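Local coordinates for lipase, class 3 (Penicillium roqueforti FM164, PDB 6L7N), which probably hydrolyses the ester bonds of triacylglycerols and related lipids, as a fungal class 3 lipase of the alpha/beta-hydrolase fold, at residues R122-I125 / I126-L129; L155-A158 / D159-K163; G113-G116 / S117-V121. One frame throughout, in Å; residues are numbered along the deposited sequence.

Interaction 1. Residues R122-I125 / I126-L129; sequences RDDI and IKEL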
ATOM      1  N   ARG A 122       1.353  14.704  -5.872  1.00 10.85           N
ATOM      2  CA  ARG A 122       2.615  14.811  -5.153  1.00 10.38           C
ATOM      3  C   ARG A 122       2.853  16.201  -4.562  1.00 12.16           C
ATOM      4  O   ARG A 122       3.239  16.322  -3.394  1.00 14.48           O
ATOM      5  CB  ARG A 122       3.742  14.419  -6.115  1.00 17.79           C
ATOM      6  CG  ARG A 122       5.127  14.832  -5.702  1.00 21.61           C
ATOM      7  CD  ARG A 122       6.158  14.073  -6.507  1.00 16.59           C
ATOM      8  NE  ARG A 122       6.224  14.519  -7.892  1.00 13.18           N
ATOM      9  CZ  ARG A 122       7.231  14.231  -8.706  1.00 19.38           C
ATOM     10  NH1 ARG A 122       8.241  13.500  -8.266  1.00 13.29           N
ATOM     11  NH2 ARG A 122       7.232  14.674  -9.956  1.00 22.96           N
ATOM     12  N   ASP A 123       2.718  17.256  -5.370  1.00 14.03           N
ATOM     13  CA  ASP A 123       3.140  18.586  -4.923  1.00 17.55           C
ATOM     14  C   ASP A 123       2.418  18.997  -3.641  1.00  9.84           C
ATOM     15  O   ASP A 123       3.045  19.394  -2.641  1.00 13.17           O
ATOM     16  CB  ASP A 123       2.888  19.598  -6.040  1.00 12.33           C
ATOM     17  CG  ASP A 123       3.740  19.332  -7.267  1.00 25.63           C
ATOM     18  OD1 ASP A 123       4.389  18.271  -7.320  1.00 20.98           O
ATOM     19  OD2 ASP A 123       3.729  20.169  -8.198  1.00 23.45           O
ATOM     20  N   ASP A 124       1.091  18.890  -3.654  1.00 13.03           N
ATOM     21  CA  ASP A 124       0.321  19.262  -2.471  1.00 17.45           C
ATOM     22  C   ASP A 124       0.606  18.319  -1.314  1.00 14.23           C
ATOM     23  O   ASP A 124       0.660  18.756  -0.157  1.00 14.94           O
ATOM     24  CB  ASP A 124      -1.175  19.271  -2.776  1.00 12.76           C
ATOM     25  CG  ASP A 124      -1.641  20.586  -3.381  1.00 18.42           C
ATOM     26  OD1 ASP A 124      -0.810  21.503  -3.545  1.00 19.05           O
ATOM     27  OD2 ASP A 124      -2.840  20.691  -3.697  1.00 24.22           O
ATOM     28  N   ILE A 125       0.794  17.022  -1.588  1.00 11.09           N
ATOM     29  CA  ILE A 125       1.040  16.119  -0.469  1.00 11.12           C
ATOM     30  C   ILE A 125       2.376  16.438   0.188  1.00 11.02           C
ATOM     31  O   ILE A 125       2.506  16.370   1.414  1.00 11.83           O
ATOM     32  CB  ILE A 125       0.938  14.647  -0.915  1.00 11.62           C
ATOM     33  CG1 ILE A 125      -0.534  14.256  -1.050  1.00 11.17           C
ATOM     34  CG2 ILE A 125       1.618  13.722   0.097  1.00 10.59           C
ATOM     35  CD1 ILE A 125      -0.771  12.904  -1.733  1.00 10.80           C
ATOM     36  N   ILE A 126       3.380  16.824  -0.603  1.00  9.68           N
ATOM     37  CA  ILE A 126       4.677  17.187  -0.034  1.00  8.96           C
ATOM     38  C   ILE A 126       4.540  18.413   0.867  1.00 13.11           C
ATOM     39  O   ILE A 126       5.056  18.441   1.994  1.00 13.38           O
ATOM     40  CB  ILE A 126       5.711  17.407  -1.155  1.00 13.39           C
ATOM     41  CG1 ILE A 126       6.024  16.070  -1.833  1.00 12.67           C
ATOM     42  CG2 ILE A 126       6.989  18.009  -0.611  1.00 19.98           C
ATOM     43  CD1 ILE A 126       6.964  16.178  -3.032  1.00 14.15           C
ATOM     44  N   LYS A 127       3.819  19.437   0.396  1.00 14.30           N
ATOM     45  CA  LYS A 127       3.658  20.636   1.227  1.00 12.13           C
ATOM     46  C   LYS A 127       2.871  20.326   2.508  1.00 10.78           C
ATOM     47  O   LYS A 127       3.241  20.765   3.618  1.00 12.96           O
ATOM     48  CB  LYS A 127       2.980  21.741   0.416  1.00 14.31           C
ATOM     49  CG  LYS A 127       3.775  22.210  -0.814  1.00 14.54           C
ATOM     50  CD  LYS A 127       3.003  23.285  -1.569  1.00 19.61           C
ATOM     51  CE  LYS A 127       3.649  23.610  -2.909  1.00 30.22           C
ATOM     52  NZ  LYS A 127       2.674  24.281  -3.812  1.00 40.63           N
ATOM     53  N   GLU A 128       1.807  19.526   2.377  1.00 12.41           N
ATOM     54  CA  GLU A 128       0.993  19.148   3.531  1.00 13.73           C
ATOM     55  C   GLU A 128       1.805  18.338   4.535  1.00 11.80           C
ATOM     56  O   GLU A 128       1.699  18.536   5.755  1.00 10.21           O
ATOM     57  CB  GLU A 128      -0.223  18.342   3.065  1.00  9.43           C
ATOM     58  CG  GLU A 128      -1.219  19.108   2.196  1.00 13.30           C
ATOM     59  CD  GLU A 128      -2.304  18.221   1.576  1.00 19.33           C
ATOM     60  OE1 GLU A 128      -3.308  18.769   1.057  1.00 18.59           O
ATOM     61  OE2 GLU A 128      -2.154  16.976   1.602  1.00 15.43           O
ATOM     62  N   LEU A 129       2.590  17.385   4.043  1.00 11.78           N
ATOM     63  CA  LEU A 129       3.401  16.584   4.940  1.00 10.08           C
ATOM     64  C   LEU A 129       4.406  17.455   5.670  1.00 11.49           C
ATOM     65  O   LEU A 129       4.668  17.242   6.857  1.00 13.29           O
ATOM     66  CB  LEU A 129       4.111  15.483   4.162  1.00  7.60           C
ATOM     67  CG  LEU A 129       3.254  14.266   3.850  1.00  5.91           C
ATOM     68  CD1 LEU A 129       4.068  13.315   2.970  1.00 13.41           C
ATOM     69  CD2 LEU A 129       2.816  13.586   5.144  1.00 13.34           C
TER
HETATM   70  O   HOH W   1       1.447  22.394  -4.863  1.00 33.96           O
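R122 meets I126 one helical turn on: the two side chains run side by side in the same direction, and the methylene CG of R122 touches the methyl CD1 of I126 at 3.5 Å. The aliphatic part of the arginine thus packs against the isoleucine, while a bend at chi3 (72°) takes its guanidinium on to a salt bridge with D159. D123 contributes mainly its backbone, its O accepting from K127 N at 3.1 Å. Such i to i+4 bonds continue helix 112-135, an amphipathic helix laid on the central sheet of the alpha/beta-hydrolase fold. On the outer surface D124 and K127 stop short of a salt bridge, D124 OD1 lying 4.5 Å from K127 NZ; a water spans the gap, donating to D124 OD1 (2.8 Å) and accepting from K127 NZ. The backbone O of D124 takes the N-H of E128. I125 faces inward, where an apolar side chain suits the buried side: its CG2 rests on L129 CD1 at 3.8 Å, the two side by side over strand 77-83, with I125 on L80 and F82. L129 N closes the turn on I125 O at 2.8 Å.

Interaction 2. Residues L155-A158 / D159-K163; sequences LAVA and DLRGK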
ATOM      1  N   LEU A 155       5.370   3.844  -4.638  1.00  5.39           N
ATOM      2  CA  LEU A 155       6.150   4.845  -5.359  1.00  4.29           C
ATOM      3  C   LEU A 155       6.202   6.125  -4.557  1.00  5.54           C
ATOM      4  O   LEU A 155       7.255   6.774  -4.479  1.00  7.31           O
ATOM      5  CB  LEU A 155       5.579   5.095  -6.757  1.00  4.01           C
ATOM      6  CG  LEU A 155       5.705   3.867  -7.667  1.00  5.11           C
ATOM      7  CD1 LEU A 155       4.815   3.991  -8.882  1.00  5.01           C
ATOM      8  CD2 LEU A 155       7.169   3.707  -8.100  1.00  4.79           C
ATOM      9  N   ALA A 156       5.111   6.441  -3.855  1.00  6.47           N
ATOM     10  CA  ALA A 156       5.127   7.647  -3.047  1.00  3.72           C
ATOM     11  C   ALA A 156       6.199   7.536  -1.977  1.00  6.24           C
ATOM     12  O   ALA A 156       7.038   8.442  -1.827  1.00  8.84           O
ATOM     13  CB  ALA A 156       3.748   7.897  -2.431  1.00  4.63           C
ATOM     14  N   VAL A 157       6.248   6.388  -1.285  1.00  5.74           N
ATOM     15  CA  VAL A 157       7.258   6.227  -0.244  1.00  5.57           C
ATOM     16  C   VAL A 157       8.630   6.429  -0.842  1.00  4.97           C
ATOM     17  O   VAL A 157       9.448   7.201  -0.325  1.00  7.37           O
ATOM     18  CB  VAL A 157       7.183   4.844   0.415  1.00  6.10           C
ATOM     19  CG1 VAL A 157       8.116   4.811   1.602  1.00 17.19           C
ATOM     20  CG2 VAL A 157       5.861   4.553   0.861  1.00 18.89           C
ATOM     21  N   ALA A 158       8.895   5.749  -1.960  1.00  7.39           N
ATOM     22  CA  ALA A 158      10.262   5.764  -2.465  1.00  3.46           C
ATOM     23  C   ALA A 158      10.655   7.189  -2.807  1.00  5.24           C
ATOM     24  O   ALA A 158      11.748   7.655  -2.452  1.00  6.75           O
ATOM     25  CB  ALA A 158      10.381   4.844  -3.687  1.00 10.81           C
ATOM     26  N   ASP A 159       9.708   7.927  -3.388  1.00  8.25           N
ATOM     27  CA  ASP A 159       9.977   9.292  -3.805  1.00  6.04           C
ATOM     28  C   ASP A 159      10.178  10.173  -2.588  1.00  8.00           C
ATOM     29  O   ASP A 159      11.151  10.936  -2.508  1.00 10.61           O
ATOM     30  CB  ASP A 159       8.813   9.786  -4.656  1.00  4.99           C
ATOM     31  CG  ASP A 159       9.089  11.114  -5.323  1.00  7.10           C
ATOM     32  OD1 ASP A 159      10.262  11.543  -5.422  1.00 10.09           O
ATOM     33  OD2 ASP A 159       8.103  11.724  -5.760  1.00  7.30           O
ATOM     34  N   LEU A 160       9.286  10.029  -1.597  1.00  5.06           N
ATOM     35  CA  LEU A 160       9.399  10.851  -0.398  1.00  7.02           C
ATOM     36  C   LEU A 160      10.683  10.556   0.350  1.00 10.92           C
ATOM     37  O   LEU A 160      11.196  11.427   1.066  1.00  9.39           O
ATOM     38  CB  LEU A 160       8.200  10.630   0.516  1.00  7.28           C
ATOM     39  CG  LEU A 160       6.898  11.188  -0.057  1.00  5.72           C
ATOM     40  CD1 LEU A 160       5.703  10.723   0.769  1.00  7.00           C
ATOM     41  CD2 LEU A 160       6.959  12.722  -0.151  1.00 10.00           C
ATOM     42  N   ARG A 161      11.225   9.345   0.201  1.00  7.46           N
ATOM     43  CA  ARG A 161      12.440   9.072   0.952  1.00  8.59           C
ATOM     44  C   ARG A 161      13.624   9.862   0.403  1.00  7.48           C
ATOM     45  O   ARG A 161      14.589  10.100   1.138  1.00 10.05           O
ATOM     46  CB  ARG A 161      12.717   7.568   0.954  1.00  7.62           C
ATOM     47  CG  ARG A 161      11.793   6.771   1.890  1.00  5.88           C
ATOM     48  CD  ARG A 161      11.987   5.264   1.663  1.00  7.59           C
ATOM     49  NE  ARG A 161      11.169   4.436   2.549  1.00  8.43           N
ATOM     50  CZ  ARG A 161      10.796   3.192   2.255  1.00  7.67           C
ATOM     51  NH1 ARG A 161      11.148   2.653   1.094  1.00  4.10           N
ATOM     52  NH2 ARG A 161      10.043   2.507   3.102  1.00  9.08           N
ATOM     53  N   GLY A 162      13.555  10.295  -0.858  1.00  9.90           N
ATOM     54  CA  GLY A 162      14.551  11.163  -1.443  1.00 14.40           C
ATOM     55  C   GLY A 162      14.246  12.637  -1.311  1.00 14.60           C
ATOM     56  O   GLY A 162      15.029  13.473  -1.768  1.00 16.98           O
ATOM     57  N   LYS A 163      13.123  12.981  -0.680  1.00 12.20           N
ATOM     58  CA  LYS A 163      12.636  14.351  -0.588  1.00 15.12           C
ATOM     59  C   LYS A 163      12.426  14.788   0.859  1.00 17.35           C
ATOM     60  O   LYS A 163      11.547  15.605   1.149  1.00 15.89           O
ATOM     61  CB  LYS A 163      11.339  14.507  -1.379  1.00 12.87           C
ATOM     62  CG  LYS A 163      11.515  14.446  -2.886  1.00 14.16           C
ATOM     63  CD  LYS A 163      10.177  14.388  -3.587  1.00 14.38           C
ATOM     64  CE  LYS A 163      10.262  15.006  -4.982  1.00 16.11           C
ATOM     65  NZ  LYS A 163      11.069  14.201  -5.925  1.00 13.36           N
TER
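The last turns of helix 148-161 belong to a beta-alpha-beta crossover, in which strand 140-146 leads into the helix and strand 169-173 follows it, a building unit of the alpha/beta-hydrolase fold. Regular i to i+4 bonds run through L155-L160: D159 N donates to L155 O and L160 N to A156 O, the latter at 2.8 Å and nearly straight (169°). At R161 the pattern begins to give way, because its N reaches V157 O at 2.8 Å but also makes a weak bond to A158 O. The small A156 and A158 suit a helix enclosed by neighbours, W118 of helix 112-135 touching A156 and I187 of helix 181-190 touching A158. The main side-chain contact joins V157 to R161. With V157 CG1 anti to the backbone N (chi1 -172°), this methyl sits over the centre of one face of the guanidinium, 3.2 Å from R161 CZ. R161 stays extended from CG to NE, so its flat head lies across the valine and leaves its N-H groups directed to other partners: NH2 bonds to A168 O, and NH1 to N193 and Q190. These bonds satisfy a largely buried cation and fix its rotation. A leucine in its place would probably leave A168 O and the side-chain oxygens of N193 and Q190 without these donors, and V157 CG1 without the flat group it covers. D159 is buried too, its OD2 accepting from W118 NE1. Its other oxygen, OD1, is met by K163, which folds back after the chain leaves the helix: K163 NZ meets the syn lone pair of D159 OD1 at 2.8 Å.

Interaction 3. Residues G113-G116 / S117-V121; sequences GFWG and SWVLV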
ATOM      1  N   GLY A 113       1.109   4.132 -15.121  1.00 10.32           N
ATOM      2  CA  GLY A 113      -0.162   4.465 -14.482  1.00  8.56           C
ATOM      3  C   GLY A 113       0.012   4.835 -13.024  1.00  9.29           C
ATOM      4  O   GLY A 113      -0.494   5.863 -12.553  1.00 11.77           O
ATOM      5  N   PHE A 114       0.756   4.007 -12.289  1.00  9.28           N
ATOM      6  CA  PHE A 114       0.930   4.246 -10.860  1.00  5.85           C
ATOM      7  C   PHE A 114       1.741   5.514 -10.614  1.00  8.57           C
ATOM      8  O   PHE A 114       1.382   6.344  -9.766  1.00  9.49           O
ATOM      9  CB  PHE A 114       1.612   3.041 -10.210  1.00  7.25           C
ATOM     10  CG  PHE A 114       0.884   1.738 -10.412  1.00  7.94           C
ATOM     11  CD1 PHE A 114      -0.509   1.689 -10.402  1.00  9.92           C
ATOM     12  CD2 PHE A 114       1.588   0.559 -10.570  1.00  4.63           C
ATOM     13  CE1 PHE A 114      -1.175   0.484 -10.570  1.00  8.58           C
ATOM     14  CE2 PHE A 114       0.920  -0.659 -10.741  1.00 10.67           C
ATOM     15  CZ  PHE A 114      -0.464  -0.689 -10.750  1.00  7.88           C
ATOM     16  N   TRP A 115       2.864   5.665 -11.331  1.00  7.91           N
ATOM     17  CA  TRP A 115       3.671   6.868 -11.176  1.00  7.82           C
ATOM     18  C   TRP A 115       2.854   8.106 -11.497  1.00  9.32           C
ATOM     19  O   TRP A 115       2.953   9.118 -10.801  1.00  7.77           O
ATOM     20  CB  TRP A 115       4.906   6.810 -12.078  1.00  5.98           C
ATOM     21  CG  TRP A 115       5.762   8.006 -11.906  1.00  8.04           C
ATOM     22  CD1 TRP A 115       5.964   9.024 -12.801  1.00 11.02           C
ATOM     23  CD2 TRP A 115       6.507   8.341 -10.741  1.00  5.33           C
ATOM     24  NE1 TRP A 115       6.820   9.960 -12.266  1.00  8.22           N
ATOM     25  CE2 TRP A 115       7.149   9.568 -10.993  1.00  7.17           C
ATOM     26  CE3 TRP A 115       6.698   7.720  -9.503  1.00  6.87           C
ATOM     27  CZ2 TRP A 115       7.963  10.182 -10.049  1.00  9.64           C
ATOM     28  CZ3 TRP A 115       7.517   8.331  -8.575  1.00  6.80           C
ATOM     29  CH2 TRP A 115       8.134   9.553  -8.856  1.00  4.65           C
ATOM     30  N   GLY A 116       2.057   8.047 -12.565  1.00  8.08           N
ATOM     31  CA  GLY A 116       1.210   9.176 -12.911  1.00 14.11           C
ATOM     32  C   GLY A 116       0.235   9.531 -11.808  1.00 15.85           C
ATOM     33  O   GLY A 116      -0.007  10.714 -11.531  1.00 10.12           O
ATOM     34  N   SER A 117      -0.338   8.510 -11.155  1.00 12.68           N
ATOM     35  CA  SER A 117      -1.266   8.791 -10.062  1.00 10.34           C
ATOM     36  C   SER A 117      -0.549   9.484  -8.903  1.00 10.96           C
ATOM     37  O   SER A 117      -1.117  10.372  -8.256  1.00 11.47           O
ATOM     38  CB  SER A 117      -1.944   7.503  -9.595  1.00  9.13           C
ATOM     39  OG  SER A 117      -2.649   6.890 -10.666  1.00 10.09           O
ATOM     40  N   TRP A 118       0.699   9.093  -8.628  1.00  8.92           N
ATOM     41  CA  TRP A 118       1.451   9.785  -7.577  1.00  8.65           C
ATOM     42  C   TRP A 118       1.829  11.210  -7.993  1.00 13.69           C
ATOM     43  O   TRP A 118       1.694  12.147  -7.193  1.00 13.47           O
ATOM     44  CB  TRP A 118       2.699   8.985  -7.177  1.00  8.53           C
ATOM     45  CG  TRP A 118       3.709   9.752  -6.347  1.00  8.07           C
ATOM     46  CD1 TRP A 118       5.035   9.936  -6.634  1.00  7.11           C
ATOM     47  CD2 TRP A 118       3.479  10.430  -5.091  1.00  8.90           C
ATOM     48  NE1 TRP A 118       5.640  10.689  -5.643  1.00  6.04           N
ATOM     49  CE2 TRP A 118       4.708  10.999  -4.687  1.00  7.43           C
ATOM     50  CE3 TRP A 118       2.358  10.604  -4.272  1.00  9.33           C
ATOM     51  CZ2 TRP A 118       4.840  11.740  -3.507  1.00  7.42           C
ATOM     52  CZ3 TRP A 118       2.495  11.335  -3.111  1.00 10.45           C
ATOM     53  CH2 TRP A 118       3.723  11.887  -2.735  1.00  8.00           C
ATOM     54  N   VAL A 119       2.316  11.400  -9.225  1.00 10.96           N
ATOM     55  CA  VAL A 119       2.761  12.742  -9.606  1.00 12.50           C
ATOM     56  C   VAL A 119       1.585  13.705  -9.593  1.00 11.69           C
ATOM     57  O   VAL A 119       1.763  14.898  -9.315  1.00 13.03           O
ATOM     58  CB  VAL A 119       3.469  12.763 -10.976  1.00 12.22           C
ATOM     59  CG1 VAL A 119       4.847  12.146 -10.890  1.00 19.55           C
ATOM     60  CG2 VAL A 119       2.642  12.094 -12.013  1.00 22.97           C
ATOM     61  N   LEU A 120       0.367  13.204  -9.851  1.00  9.39           N
ATOM     62  CA  LEU A 120      -0.812  14.073  -9.860  1.00 13.17           C
ATOM     63  C   LEU A 120      -1.077  14.720  -8.501  1.00 15.12           C
ATOM     64  O   LEU A 120      -1.555  15.864  -8.440  1.00 12.31           O
ATOM     65  CB  LEU A 120      -2.035  13.272 -10.307  1.00 15.72           C
ATOM     66  CG  LEU A 120      -3.251  14.092 -10.730  1.00 26.47           C
ATOM     67  CD1 LEU A 120      -2.977  14.762 -12.066  1.00 23.76           C
ATOM     68  CD2 LEU A 120      -4.496  13.220 -10.794  1.00 30.89           C
ATOM     69  N   VAL A 121      -0.792  14.014  -7.405  1.00 11.62           N
ATOM     70  CA  VAL A 121      -1.084  14.505  -6.053  1.00 12.36           C
ATOM     71  C   VAL A 121       0.169  14.946  -5.299  1.00 10.90           C
ATOM     72  O   VAL A 121       0.052  15.555  -4.211  1.00 10.19           O
ATOM     73  CB  VAL A 121      -1.847  13.447  -5.225  1.00 10.51           C
ATOM     74  CG1 VAL A 121      -3.257  13.295  -5.730  1.00 12.65           C
ATOM     75  CG2 VAL A 121      -1.120  12.101  -5.252  1.00 12.82           C
TER
HETATM   76  O   HOH W   2      -2.739   6.930 -13.597  1.00 17.81           O
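Near the start of helix 112-135, which packs against helix 148-161 in the alpha/beta-hydrolase fold, an aromatic pair carries the contact. W115 and W118 form an offset edge-to-face stack: the edge of W118 is turned toward the face of W115, the six-membered ring of W115 and the five-membered ring of W118 have centroids 5.2 Å apart, and their planes meet at 66°. W118 CD1 makes the closest touch, 3.5 Å from W115 CZ3. Both tryptophans set CG anti to the backbone N (chi1 -178° and 166°), which sends the two indoles off the same flank of the helix. There W115 touches P102 and D159, and W118 carries its NE1 to the same aspartate on the neighbouring helix. A further apolar contact comes from V119, whose CG1 lies over one face of the W115 indole, displaced toward its rim and 3.3 Å from W115 NE1. The price is that V119 CG2 lies between the backbone N and the carbonyl carbon, pressed to 3.0 Å from G116 O, a tight contact. F114 instead points inward to A151 and L155. Among the backbone bonds, S117 N donates to G113 O, W118 N to F114 O, V119 N to W115 O and L120 N to G116 O, a regular alpha-helical series. On the more exposed flank, where a serine can meet solvent, a water donates to G113 O at 2.7 Å and is hydrogen-bonded to S117 OG at 2.9 Å.

How the interactions relate
Interactions 3 and 1 lie in succession along helix 112-135, while interaction 2 lies on helix 148-161 beside it. Interaction 2 is mostly buried, and its charged groups are met by protein partners; the other two are only partly buried, and in each a water joins polar atoms on the outer side. Their inward sides differ: interaction 3 offers aromatic rings, interaction 1 branched aliphatic residues. The helices are joined through D159, whose OD2 lies 2.7 Å from W118 NE1 and 3.1 Å from R122 NH1, linking all three contacts. Apolar contacts also join the helices: A156 CB on W118 CE3, and L160 CD1 on L129 CD1.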